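Local atomic coordinates of putative polysaccharide binding proteins (DUF1812) (Bacteroides thetaiotaomicron VPI-5482, PDB entry 3GF8), a protein that probably serves as a lipid-anchored outer-membrane component of bacterial fimbriae, related to the fimbrillins, and may take part in their assembly. Residues 198-203 / 208-213; 78-83 / 102-107; 129-132 / 138-141; 279-282 / 287-290. One frame throughout, in Å; residues are numbered along the deposited sequence. Where two conformers were deposited one is given.

Contact 1. Residues 198-203 / 208-213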
loop_
_atom_site.group_PDB
_atom_site.type_symbol
_atom_site.label_atom_id
_atom_site.label_comp_id
_atom_site.label_asym_id
_atom_site.label_seq_id
_atom_site.Cartn_x
_atom_site.Cartn_y
_atom_site.Cartn_z
ATOM N N TYR A 198 -13.397 2.976 6.929
ATOM C CA TYR A 198 -13.086 3.788 8.077
ATOM C C TYR A 198 -13.881 5.086 8.058
ATOM O O TYR A 198 -13.946 5.782 9.062
ATOM C CB TYR A 198 -11.564 3.999 8.225
ATOM C CG TYR A 198 -10.907 4.697 7.063
ATOM C CD1 TYR A 198 -11.009 6.070 6.927
ATOM C CD2 TYR A 198 -10.203 3.986 6.096
ATOM C CE1 TYR A 198 -10.430 6.735 5.857
ATOM C CE2 TYR A 198 -9.616 4.634 5.035
ATOM C CZ TYR A 198 -9.722 6.022 4.926
ATOM O OH TYR A 198 -9.180 6.713 3.861
ATOM N N TYR A 199 -14.499 5.416 6.929
ATOM C CA TYR A 199 -15.351 6.623 6.847
ATOM C C TYR A 199 -16.397 6.423 5.792
ATOM O O TYR A 199 -16.149 5.761 4.804
ATOM C CB TYR A 199 -14.529 7.842 6.511
ATOM C CG TYR A 199 -15.338 9.077 6.327
ATOM C CD1 TYR A 199 -15.720 9.840 7.414
ATOM C CD2 TYR A 199 -15.686 9.521 5.051
ATOM C CE1 TYR A 199 -16.462 10.942 7.254
ATOM C CE2 TYR A 199 -16.409 10.650 4.880
ATOM C CZ TYR A 199 -16.793 11.355 6.003
ATOM O OH TYR A 199 -17.514 12.474 5.876
HETATM N N MSE A 200 -17.579 6.957 6.040
HETATM C CA MSE A 200 -18.713 6.785 5.157
HETATM C C MSE A 200 -19.411 8.127 5.132
HETATM O O MSE A 200 -19.429 8.833 6.140
HETATM C CB MSE A 200 -19.642 5.682 5.687
HETATM C CG MSE A 200 -19.022 4.274 5.678
HETATM SE SE MSE A 200 -19.934 2.973 6.815
HETATM C CE MSE A 200 -19.927 4.114 8.420
ATOM N N GLU A 201 -19.968 8.471 3.997
ATOM C CA GLU A 201 -20.650 9.728 3.866
ATOM C C GLU A 201 -21.785 9.555 2.874
ATOM O O GLU A 201 -21.537 9.165 1.766
ATOM C CB GLU A 201 -19.659 10.749 3.346
ATOM C CG GLU A 201 -20.350 11.917 2.698
ATOM C CD GLU A 201 -19.631 13.219 2.882
ATOM O OE1 GLU A 201 -18.524 13.275 3.486
ATOM O OE2 GLU A 201 -20.217 14.207 2.416
ATOM N N GLN A 202 -23.025 9.838 3.258
ATOM C CA GLN A 202 -24.125 9.908 2.272
ATOM C C GLN A 202 -24.888 11.257 2.267
ATOM O O GLN A 202 -26.083 11.279 1.967
ATOM C CB GLN A 202 -25.087 8.716 2.434
ATOM C CG GLN A 202 -26.212 8.692 1.374
ATOM C CD GLN A 202 -26.636 7.305 0.932
ATOM O OE1 GLN A 202 -26.935 7.087 -0.249
ATOM N NE2 GLN A 202 -26.674 6.366 1.865
ATOM N N LYS A 203 -24.199 12.377 2.553
ATOM C CA LYS A 203 -24.818 13.728 2.520
ATOM C C LYS A 203 -25.751 13.889 1.286
ATOM O O LYS A 203 -26.987 13.885 1.420
ATOM C CB LYS A 203 -23.746 14.834 2.569
ATOM N N ALA A 208 -22.460 10.674 -2.031
ATOM C CA ALA A 208 -22.180 9.516 -1.154
ATOM C C ALA A 208 -20.984 8.617 -1.524
ATOM O O ALA A 208 -20.800 8.250 -2.674
ATOM C CB ALA A 208 -23.431 8.647 -1.032
ATOM N N TYR A 209 -20.209 8.214 -0.528
ATOM C CA TYR A 209 -19.097 7.316 -0.742
ATOM C C TYR A 209 -18.639 6.619 0.564
ATOM O O TYR A 209 -19.016 7.037 1.634
ATOM C CB TYR A 209 -17.960 8.113 -1.376
ATOM C CG TYR A 209 -17.380 9.225 -0.504
ATOM C CD1 TYR A 209 -16.362 8.961 0.415
ATOM C CD2 TYR A 209 -17.826 10.535 -0.618
ATOM C CE1 TYR A 209 -15.819 9.973 1.210
ATOM C CE2 TYR A 209 -17.287 11.560 0.177
ATOM C CZ TYR A 209 -16.287 11.265 1.077
ATOM O OH TYR A 209 -15.746 12.251 1.836
ATOM N N VAL A 210 -17.829 5.566 0.457
ATOM C CA VAL A 210 -17.113 4.984 1.608
ATOM C C VAL A 210 -15.628 5.078 1.358
ATOM O O VAL A 210 -15.174 4.861 0.230
ATOM C CB VAL A 210 -17.472 3.483 1.835
ATOM C CG1 VAL A 210 -18.930 3.315 2.249
ATOM C CG2 VAL A 210 -17.230 2.677 0.631
ATOM N N ASP A 211 -14.852 5.406 2.386
ATOM C CA ASP A 211 -13.407 5.374 2.266
ATOM C C ASP A 211 -12.893 4.183 2.990
ATOM O O ASP A 211 -13.206 3.982 4.173
ATOM C CB ASP A 211 -12.720 6.588 2.879
ATOM C CG ASP A 211 -12.888 7.851 2.054
ATOM O OD1 ASP A 211 -13.262 7.739 0.875
ATOM O OD2 ASP A 211 -12.640 8.964 2.602
HETATM N N MSE A 212 -12.054 3.436 2.285
HETATM C CA MSE A 212 -11.424 2.212 2.774
HETATM C C MSE A 212 -9.942 2.258 2.515
HETATM O O MSE A 212 -9.480 3.028 1.669
HETATM C CB MSE A 212 -11.986 1.047 1.970
HETATM C CG MSE A 212 -13.524 1.078 1.942
HETATM SE SE MSE A 212 -14.343 -0.470 1.098
HETATM C CE MSE A 212 -13.966 -1.748 2.349
ATOM N N ASN A 213 -9.189 1.395 3.181
ATOM C CA ASN A 213 -7.804 1.146 2.770
ATOM C C ASN A 213 -7.354 -0.314 2.887
ATOM O O ASN A 213 -7.905 -1.084 3.633
ATOM C CB ASN A 213 -6.777 2.109 3.422
ATOM C CG ASN A 213 -6.732 2.076 4.955
ATOM O OD1 ASN A 213 -5.946 2.832 5.562
ATOM N ND2 ASN A 213 -7.571 1.282 5.582
#
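The carbonyl oxygen of D211 is gripped by two backbone N-H groups of segment 198-203. Y198 N reaches D211 O at 2.9 Å, and Y199 N adds a weak bond to D211 O at 3.4 Å. Y198 also folds its ring back over the same group, so that D211 O lies 3.5 Å above one face of the ring, towards its rim. That return is possible because CG of Y198 sits between the backbone N and carbonyl carbon (chi1 61°), while N213 N lies at the edge of the ring. Two residues facing one make a classic beta bulge, at the start of the hairpin formed by strands 199-201 and 209-214. Past the bulge the pairing is regular: D211 N donates to Y199 O at 2.8 Å, and E201 and Y209 exchange two backbone bonds. For Y199, E201 and Y209, which share one face, long polar-tipped side chains suit a surface at least partly exposed. Y199 OH bonds to E201 OE1 at 2.7 Å, which ties the carboxylate to its own strand. CB of E201 sits over one face of the Y209 ring, a CH-pi contact with the carbon 4.2 Å from the ring centroid. The Y199 and Y209 rings meet obliquely, their planes 44° apart, with Y199 CE2 3.8 Å from Y209 CE1. D211, buried on the same face, forms a salt bridge with R153 of strand 139-158, which also makes a cation-pi interaction with Y209. V210 turns to the other face, where an aliphatic residue packs against F154 and Y172.

Contact 2. Residues 78-83 / 102-107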
loop_
_atom_site.group_PDB
_atom_site.type_symbol
_atom_site.label_atom_id
_atom_site.label_comp_id
_atom_site.label_asym_id
_atom_site.label_seq_id
_atom_site.Cartn_x
_atom_site.Cartn_y
_atom_site.Cartn_z
ATOM N N GLN A 78 24.135 -5.039 3.220
ATOM C CA GLN A 78 22.872 -4.763 2.553
ATOM C C GLN A 78 22.016 -3.876 3.424
ATOM O O GLN A 78 21.991 -4.050 4.636
ATOM C CB GLN A 78 22.143 -6.030 2.226
ATOM C CG GLN A 78 22.918 -6.901 1.288
ATOM C CD GLN A 78 22.133 -8.096 0.847
ATOM O OE1 GLN A 78 21.814 -8.970 1.646
ATOM N NE2 GLN A 78 21.828 -8.152 -0.445
ATOM N N PHE A 79 21.374 -2.880 2.811
ATOM C CA PHE A 79 20.441 -2.014 3.512
ATOM C C PHE A 79 19.077 -2.209 2.898
ATOM O O PHE A 79 18.945 -2.469 1.689
ATOM C CB PHE A 79 20.730 -0.500 3.362
ATOM C CG PHE A 79 22.075 0.000 3.899
ATOM C CD1 PHE A 79 22.946 -0.793 4.629
ATOM C CD2 PHE A 79 22.429 1.344 3.671
ATOM C CE1 PHE A 79 24.176 -0.269 5.081
ATOM C CE2 PHE A 79 23.619 1.871 4.107
ATOM C CZ PHE A 79 24.508 1.065 4.834
HETATM N N MSE A 80 18.063 -2.050 3.743
HETATM C CA MSE A 80 16.692 -1.905 3.299
HETATM C C MSE A 80 15.995 -1.053 4.344
HETATM O O MSE A 80 16.606 -0.704 5.338
HETATM C CB MSE A 80 16.006 -3.274 3.024
HETATM C CG MSE A 80 15.942 -4.282 4.145
HETATM SE SE MSE A 80 14.548 -3.933 5.396
HETATM C CE MSE A 80 12.943 -4.045 4.259
ATOM N N ALA A 81 14.743 -0.669 4.103
ATOM C CA ALA A 81 14.037 0.116 5.089
ATOM C C ALA A 81 12.534 -0.141 5.083
ATOM O O ALA A 81 12.002 -0.679 4.126
ATOM C CB ALA A 81 14.318 1.587 4.901
ATOM N N TRP A 82 11.887 0.195 6.208
ATOM C CA TRP A 82 10.441 0.385 6.270
ATOM C C TRP A 82 10.241 1.818 6.728
ATOM O O TRP A 82 10.929 2.306 7.633
ATOM C CB TRP A 82 9.793 -0.552 7.278
ATOM C CG TRP A 82 9.679 -1.962 6.850
ATOM C CD1 TRP A 82 10.368 -3.035 7.359
ATOM C CD2 TRP A 82 8.807 -2.488 5.833
ATOM N NE1 TRP A 82 9.980 -4.189 6.713
ATOM C CE2 TRP A 82 9.024 -3.883 5.779
ATOM C CE3 TRP A 82 7.857 -1.915 4.972
ATOM C CZ2 TRP A 82 8.338 -4.710 4.893
ATOM C CZ3 TRP A 82 7.175 -2.729 4.098
ATOM C CH2 TRP A 82 7.406 -4.112 4.064
ATOM N N ALA A 83 9.324 2.508 6.064
ATOM C CA ALA A 83 9.091 3.908 6.328
ATOM C C ALA A 83 7.611 4.075 6.651
ATOM O O ALA A 83 6.759 3.402 6.077
ATOM C CB ALA A 83 9.516 4.786 5.122
ATOM N N THR A 102 15.604 -12.876 6.052
ATOM C CA THR A 102 14.364 -13.630 5.944
ATOM C C THR A 102 13.613 -13.650 7.270
ATOM O O THR A 102 12.423 -13.958 7.283
ATOM C CB THR A 102 14.612 -15.055 5.425
ATOM O OG1 THR A 102 15.401 -15.793 6.377
ATOM C CG2 THR A 102 15.354 -15.035 4.039
ATOM N N ASP A 103 14.283 -13.323 8.385
ATOM C CA ASP A 103 13.603 -13.187 9.683
ATOM C C ASP A 103 12.743 -11.932 9.821
ATOM O O ASP A 103 11.931 -11.834 10.762
ATOM C CB ASP A 103 14.609 -13.150 10.839
ATOM C CG ASP A 103 15.320 -14.480 11.046
ATOM O OD1 ASP A 103 14.696 -15.529 10.831
ATOM O OD2 ASP A 103 16.513 -14.477 11.416
ATOM N N LEU A 104 12.992 -10.945 8.962
ATOM C CA LEU A 104 12.345 -9.631 9.057
ATOM C C LEU A 104 10.982 -9.680 8.362
ATOM O O LEU A 104 10.896 -9.942 7.152
ATOM C CB LEU A 104 13.206 -8.535 8.405
ATOM C CG LEU A 104 12.723 -7.099 8.630
ATOM C CD1 LEU A 104 12.740 -6.842 10.087
ATOM C CD2 LEU A 104 13.572 -6.059 7.913
ATOM N N LYS A 105 9.923 -9.452 9.134
ATOM C CA LYS A 105 8.579 -9.536 8.592
ATOM C C LYS A 105 7.763 -8.437 9.228
ATOM O O LYS A 105 7.992 -8.095 10.364
ATOM C CB LYS A 105 7.977 -10.880 8.931
ATOM C CG LYS A 105 8.851 -12.059 8.527
ATOM C CD LYS A 105 8.189 -13.363 8.853
ATOM C CE LYS A 105 8.980 -14.488 8.256
ATOM N NZ LYS A 105 8.644 -15.720 8.931
ATOM N N LEU A 106 6.798 -7.912 8.487
ATOM C CA LEU A 106 5.935 -6.852 8.956
ATOM C C LEU A 106 4.533 -7.430 8.864
ATOM O O LEU A 106 4.150 -8.022 7.847
ATOM C CB LEU A 106 6.121 -5.615 8.104
ATOM C CG LEU A 106 5.309 -4.340 8.436
ATOM C CD1 LEU A 106 6.043 -3.083 8.036
ATOM C CD2 LEU A 106 3.987 -4.373 7.756
ATOM N N LYS A 107 3.782 -7.315 9.948
ATOM C CA LYS A 107 2.423 -7.835 9.950
ATOM C C LYS A 107 1.452 -6.746 10.382
ATOM O O LYS A 107 1.661 -6.087 11.394
ATOM C CB LYS A 107 2.325 -9.076 10.832
ATOM C CG LYS A 107 0.941 -9.655 10.839
ATOM C CD LYS A 107 0.794 -10.820 11.781
ATOM C CE LYS A 107 0.959 -12.147 11.043
ATOM N NZ LYS A 107 0.882 -13.315 11.957
HETATM O O HOH W 1 9.806 -7.405 6.334
#
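In the given conformer of M80, a selenomethionine with two deposited, its tip meets that of L104, though the approach of M80 SE to L104 CD2, 3.4 Å, is short and tentative. This chain is bent at both chi2 and chi3 (80° and 61°), a curl that would bring CE round to one face of the W82 ring, towards the rim. A flexible, unbranched side chain suits this place because it can fill the angle between a leucine and an indole. W82, two residues on, points the same way from strand 75-83 and gives the contact its broadest surface. Its other face is taken by L106, whose CD1 stands 3.7 Å from the centroid of the six-membered ring, almost straight above it, as a CH-pi contact. The indole is thus held by L106 and, tentatively, by M80, with L106 CD1 also 3.6 Å from W82 CD2. The tryptophan nitrogen is not left to hydrocarbon: W82 NE1 gives its hydrogen to a water 3.2 Å away, in the ring plane, and the same water donates a weak bond to L104 O at 2.9 Å. Y125 meets W82 edge-to-face and I91 packs against both leucines, so strands 124-133 and 89-91 also border the contact. Strands 75-83 and 105-108 belong to different sheets, and they are joined through side chains and one water bridge, without backbone pairing. The chemistry implies a sheet-to-sheet interface of dispersion and CH-pi contacts, in which the buried indole N-H and a backbone carbonyl share one water.

Contact 3. Residues 129-132 / 138-141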
loop_
_atom_site.group_PDB
_atom_site.type_symbol
_atom_site.label_atom_id
_atom_site.label_comp_id
_atom_site.label_asym_id
_atom_site.label_seq_id
_atom_site.Cartn_x
_atom_site.Cartn_y
_atom_site.Cartn_z
ATOM N N ILE A 129 19.515 -2.764 -1.011
ATOM C CA ILE A 129 20.675 -2.360 -1.803
ATOM C C ILE A 129 21.969 -2.973 -1.245
ATOM O O ILE A 129 22.091 -3.245 -0.036
ATOM C CB ILE A 129 20.799 -0.830 -1.849
ATOM C CG1 ILE A 129 20.907 -0.252 -0.429
ATOM C CG2 ILE A 129 19.587 -0.209 -2.578
ATOM C CD1 ILE A 129 21.431 1.175 -0.397
ATOM N N ASN A 130 22.936 -3.207 -2.126
ATOM C CA ASN A 130 24.264 -3.645 -1.696
ATOM C C ASN A 130 25.109 -2.432 -1.494
ATOM O O ASN A 130 25.103 -1.562 -2.315
ATOM C CB ASN A 130 24.896 -4.552 -2.737
ATOM C CG ASN A 130 24.135 -5.835 -2.885
ATOM O OD1 ASN A 130 24.019 -6.604 -1.928
ATOM N ND2 ASN A 130 23.572 -6.068 -4.077
ATOM N N VAL A 131 25.806 -2.357 -0.378
ATOM C CA VAL A 131 26.590 -1.172 -0.023
ATOM C C VAL A 131 28.038 -1.604 0.223
ATOM O O VAL A 131 28.304 -2.523 1.006
ATOM C CB VAL A 131 26.026 -0.486 1.223
ATOM C CG1 VAL A 131 26.926 0.663 1.647
ATOM C CG2 VAL A 131 24.621 0.002 0.932
ATOM N N ASN A 132 28.969 -0.965 -0.481
ATOM C CA ASN A 132 30.388 -1.245 -0.298
ATOM C C ASN A 132 30.995 0.058 0.148
ATOM O O ASN A 132 31.001 1.001 -0.615
ATOM C CB ASN A 132 31.010 -1.734 -1.604
ATOM C CG ASN A 132 32.509 -2.040 -1.479
ATOM O OD1 ASN A 132 33.165 -1.691 -0.487
ATOM N ND2 ASN A 132 33.055 -2.697 -2.502
ATOM N N HIS A 138 33.624 10.192 1.353
ATOM C CA HIS A 138 32.268 10.448 1.753
ATOM C C HIS A 138 31.403 9.879 0.657
ATOM O O HIS A 138 31.649 10.068 -0.551
ATOM C CB HIS A 138 31.995 11.930 1.929
ATOM C CG HIS A 138 32.709 12.533 3.097
ATOM N ND1 HIS A 138 32.616 12.019 4.368
ATOM C CD2 HIS A 138 33.518 13.612 3.188
ATOM C CE1 HIS A 138 33.340 12.751 5.195
ATOM N NE2 HIS A 138 33.902 13.722 4.502
ATOM N N GLN A 139 30.394 9.176 1.108
ATOM C CA GLN A 139 29.555 8.350 0.264
ATOM C C GLN A 139 28.096 8.502 0.711
ATOM O O GLN A 139 27.809 8.508 1.921
ATOM C CB GLN A 139 30.025 6.914 0.462
ATOM C CG GLN A 139 29.409 5.890 -0.394
ATOM C CD GLN A 139 30.180 4.588 -0.340
ATOM O OE1 GLN A 139 31.416 4.587 -0.345
ATOM N NE2 GLN A 139 29.459 3.467 -0.309
ATOM N N THR A 140 27.184 8.577 -0.255
ATOM C CA THR A 140 25.745 8.597 0.017
ATOM C C THR A 140 25.024 7.484 -0.755
ATOM O O THR A 140 25.035 7.480 -1.978
ATOM C CB THR A 140 25.147 9.945 -0.373
ATOM O OG1 THR A 140 25.756 10.975 0.411
ATOM C CG2 THR A 140 23.617 9.988 -0.171
ATOM N N GLU A 141 24.342 6.580 -0.052
ATOM C CA GLU A 141 23.527 5.566 -0.714
ATOM C C GLU A 141 22.079 6.078 -0.837
ATOM O O GLU A 141 21.649 6.967 -0.093
ATOM C CB GLU A 141 23.553 4.261 0.069
ATOM C CG GLU A 141 24.955 3.745 0.391
ATOM C CD GLU A 141 25.702 3.236 -0.830
ATOM O OE1 GLU A 141 25.049 2.782 -1.806
ATOM O OE2 GLU A 141 26.944 3.291 -0.795
HETATM O O HOH W 2 25.113 0.828 -3.583
HETATM O O HOH W 3 27.993 1.219 -2.461
#
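E141 reaches across to V131, setting its carboxylate beside the valine's two methyl groups, with E141 OE2 3.6 Å from V131 CG1. No other residue of the contact has as much surface buried. Its chain is bent at chi2 (-70°), which swings the acid over towards strand 124-133, and its CB meets the tip of I129, CD1, at 3.8 Å. Both carboxylate oxygens are engaged. A water bonded to E141 OE1 also donates to N130 O, at 2.7 Å. A second water donates to E141 OE2 and accepts from N132 N, at 3.1 Å. The two strands, 124-133 and 139-158, form a beta hairpin and run antiparallel at 170°, but here, next to its turn, their segment axes stand 9.1 Å apart, so water and side chains fill the place of backbone bonds. V131 offers a compact, branched hydrocarbon surface to the aliphatic part of the glutamate, and F79 of strand 75-83 also packs against V131. Q139 spans the remaining distance with an extended chain, CG anti to the backbone N (chi1 -174°). Its amide nitrogen bonds two acceptors: Q139 NE2 to N132 O at 2.9 Å, approaching from above that carbonyl's plane, and Q139 NE2 to E141 OE2 at 2.6 Å, nearly along the C-O axis. Both acceptors lie close to the plane of the glutamine amide, which should restrain its rotation. Glutamine suits this role because one NH2 can serve an acid and a backbone carbonyl at once. Beyond Q139 and E141, strand 16-21 pairs with their backbones and lays L16 against both side chains.

Contact 4. Residues 279-282 / 287-290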
loop_
_atom_site.group_PDB
_atom_site.type_symbol
_atom_site.label_atom_id
_atom_site.label_comp_id
_atom_site.label_asym_id
_atom_site.label_seq_id
_atom_site.Cartn_x
_atom_site.Cartn_y
_atom_site.Cartn_z
ATOM N N ALA A 279 -22.144 -4.176 -12.750
ATOM C CA ALA A 279 -21.418 -2.948 -13.120
ATOM C C ALA A 279 -21.462 -2.722 -14.640
ATOM O O ALA A 279 -20.994 -3.549 -15.442
ATOM C CB ALA A 279 -19.970 -2.983 -12.615
ATOM N N VAL A 280 -22.103 -1.626 -15.039
ATOM C CA VAL A 280 -22.176 -1.278 -16.439
ATOM C C VAL A 280 -20.893 -0.576 -16.845
ATOM O O VAL A 280 -20.279 -0.892 -17.893
ATOM C CB VAL A 280 -23.398 -0.441 -16.747
ATOM C CG1 VAL A 280 -23.390 -0.050 -18.225
ATOM C CG2 VAL A 280 -24.644 -1.245 -16.369
ATOM N N GLN A 281 -20.468 0.350 -15.999
ATOM C CA GLN A 281 -19.215 1.032 -16.205
ATOM C C GLN A 281 -18.681 1.504 -14.884
ATOM O O GLN A 281 -19.449 1.654 -13.934
ATOM C CB GLN A 281 -19.402 2.225 -17.148
ATOM C CG GLN A 281 -20.481 3.186 -16.715
ATOM C CD GLN A 281 -20.348 4.565 -17.361
ATOM O OE1 GLN A 281 -20.241 4.695 -18.590
ATOM N NE2 GLN A 281 -20.385 5.610 -16.522
ATOM N N ILE A 282 -17.366 1.704 -14.839
ATOM C CA ILE A 282 -16.710 2.316 -13.710
ATOM C C ILE A 282 -15.958 3.578 -14.123
ATOM O O ILE A 282 -15.583 3.769 -15.282
ATOM C CB ILE A 282 -15.741 1.327 -12.990
ATOM C CG1 ILE A 282 -14.511 1.031 -13.851
ATOM C CG2 ILE A 282 -16.486 0.061 -12.655
ATOM C CD1 ILE A 282 -13.701 -0.136 -13.381
ATOM N N TRP A 287 -11.293 8.347 -15.276
ATOM C CA TRP A 287 -11.316 7.557 -16.507
ATOM C C TRP A 287 -12.490 6.628 -16.534
ATOM O O TRP A 287 -12.600 5.789 -15.658
ATOM C CB TRP A 287 -10.047 6.731 -16.663
ATOM C CG TRP A 287 -8.836 7.584 -16.781
ATOM C CD1 TRP A 287 -8.126 8.150 -15.758
ATOM C CD2 TRP A 287 -8.208 8.018 -18.001
ATOM N NE1 TRP A 287 -7.066 8.887 -16.271
ATOM C CE2 TRP A 287 -7.096 8.817 -17.641
ATOM C CE3 TRP A 287 -8.483 7.814 -19.360
ATOM C CZ2 TRP A 287 -6.271 9.426 -18.592
ATOM C CZ3 TRP A 287 -7.654 8.397 -20.301
ATOM C CH2 TRP A 287 -6.544 9.196 -19.905
ATOM N N VAL A 288 -13.325 6.771 -17.567
ATOM C CA VAL A 288 -14.495 5.950 -17.766
ATOM C C VAL A 288 -14.116 4.646 -18.465
ATOM O O VAL A 288 -13.383 4.704 -19.417
ATOM C CB VAL A 288 -15.501 6.700 -18.634
ATOM C CG1 VAL A 288 -16.763 5.898 -18.764
ATOM C CG2 VAL A 288 -15.762 8.123 -18.056
ATOM N N HIS A 289 -14.568 3.498 -17.942
ATOM C CA HIS A 289 -14.393 2.156 -18.539
ATOM C C HIS A 289 -15.687 1.316 -18.519
ATOM O O HIS A 289 -16.262 1.063 -17.446
ATOM C CB HIS A 289 -13.309 1.386 -17.790
ATOM C CG HIS A 289 -12.010 2.121 -17.702
ATOM N ND1 HIS A 289 -11.177 2.293 -18.787
ATOM C CD2 HIS A 289 -11.398 2.724 -16.657
ATOM C CE1 HIS A 289 -10.110 2.976 -18.412
ATOM N NE2 HIS A 289 -10.222 3.254 -17.124
ATOM N N ARG A 290 -16.158 0.922 -19.706
ATOM C CA ARG A 290 -17.255 -0.040 -19.867
ATOM C C ARG A 290 -16.823 -1.411 -19.320
ATOM O O ARG A 290 -15.692 -1.834 -19.517
ATOM C CB ARG A 290 -17.614 -0.200 -21.342
ATOM C CG ARG A 290 -18.861 -1.084 -21.645
ATOM C CD ARG A 290 -20.137 -0.289 -21.344
ATOM N NE ARG A 290 -21.396 -0.890 -21.815
ATOM C CZ ARG A 290 -22.032 -1.918 -21.246
ATOM N NH1 ARG A 290 -21.517 -2.506 -20.165
ATOM N NH2 ARG A 290 -23.190 -2.364 -21.769
#
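I282 and H289 hold the close-knit part of this contact, trading two backbone bonds: I282 N to H289 O and H289 N to I282 O, each 2.9 Å long. Their side chains leave the sheet on the same face, where I282 CG1 comes within 4.1 Å of H289 CB. Isoleucine is a fitting choice at this buried position, since its branched carbons pack against F271, while the H289 side chain touches T248 and N249. Next to this pair Q281 and R290 face each other without backbone bonds, and Q281 CA lies 3.2 Å from H289 O in a CA-H...O contact. On the outer face the fit slackens. Q281 OE1 only brushes V288 CG1 at 3.7 Å, the two side chains crossing at a slant, and V288 is exposed. R290 is exposed as well, and its long chain, bent at chi2 (77°), doubles back over V280. There V280 CG1 rests 3.6 Å above one face of the guanidinium, towards its rim, and R290 NH1 makes a weak bond to V280 O at 3.0 Å, its N-H...O angle only 129°. Arginine is well suited to such an edge: its flat group covers an aliphatic methyl while NH1 can still reach the carbonyl. V280 and Q281 both face F272 of strand 266-273, a classic beta bulge that adds a residue to this strand just where R290 folds over it. The arrangement is that of a tight beta hairpin at a sheet margin, with strands 279-284 and 287-290 joined by a two-residue turn.

From the N terminus, contact 2 comes first, its segments 78-83 and 102-107 closing an 18-residue excursion that includes strand 89-91 and binding one sheet to another. Contact 3 follows, closing the short turn between strands 124-133 and 139-158. The two adjoin: strand 75-83 pairs with strand 124-133, and F79 O lies 2.8 Å from I129 N, a probable hydrogen bond. Later come contact 1, then contact 4, each closing a hairpin with four residues between its segments. No contact nests in or crosses another. Contacts 1 and 4 lie across the chain's centre from contacts 2 and 3, and the long strand 139-158, beginning at contact 3, runs on to pair with strand 209-214 of contact 1.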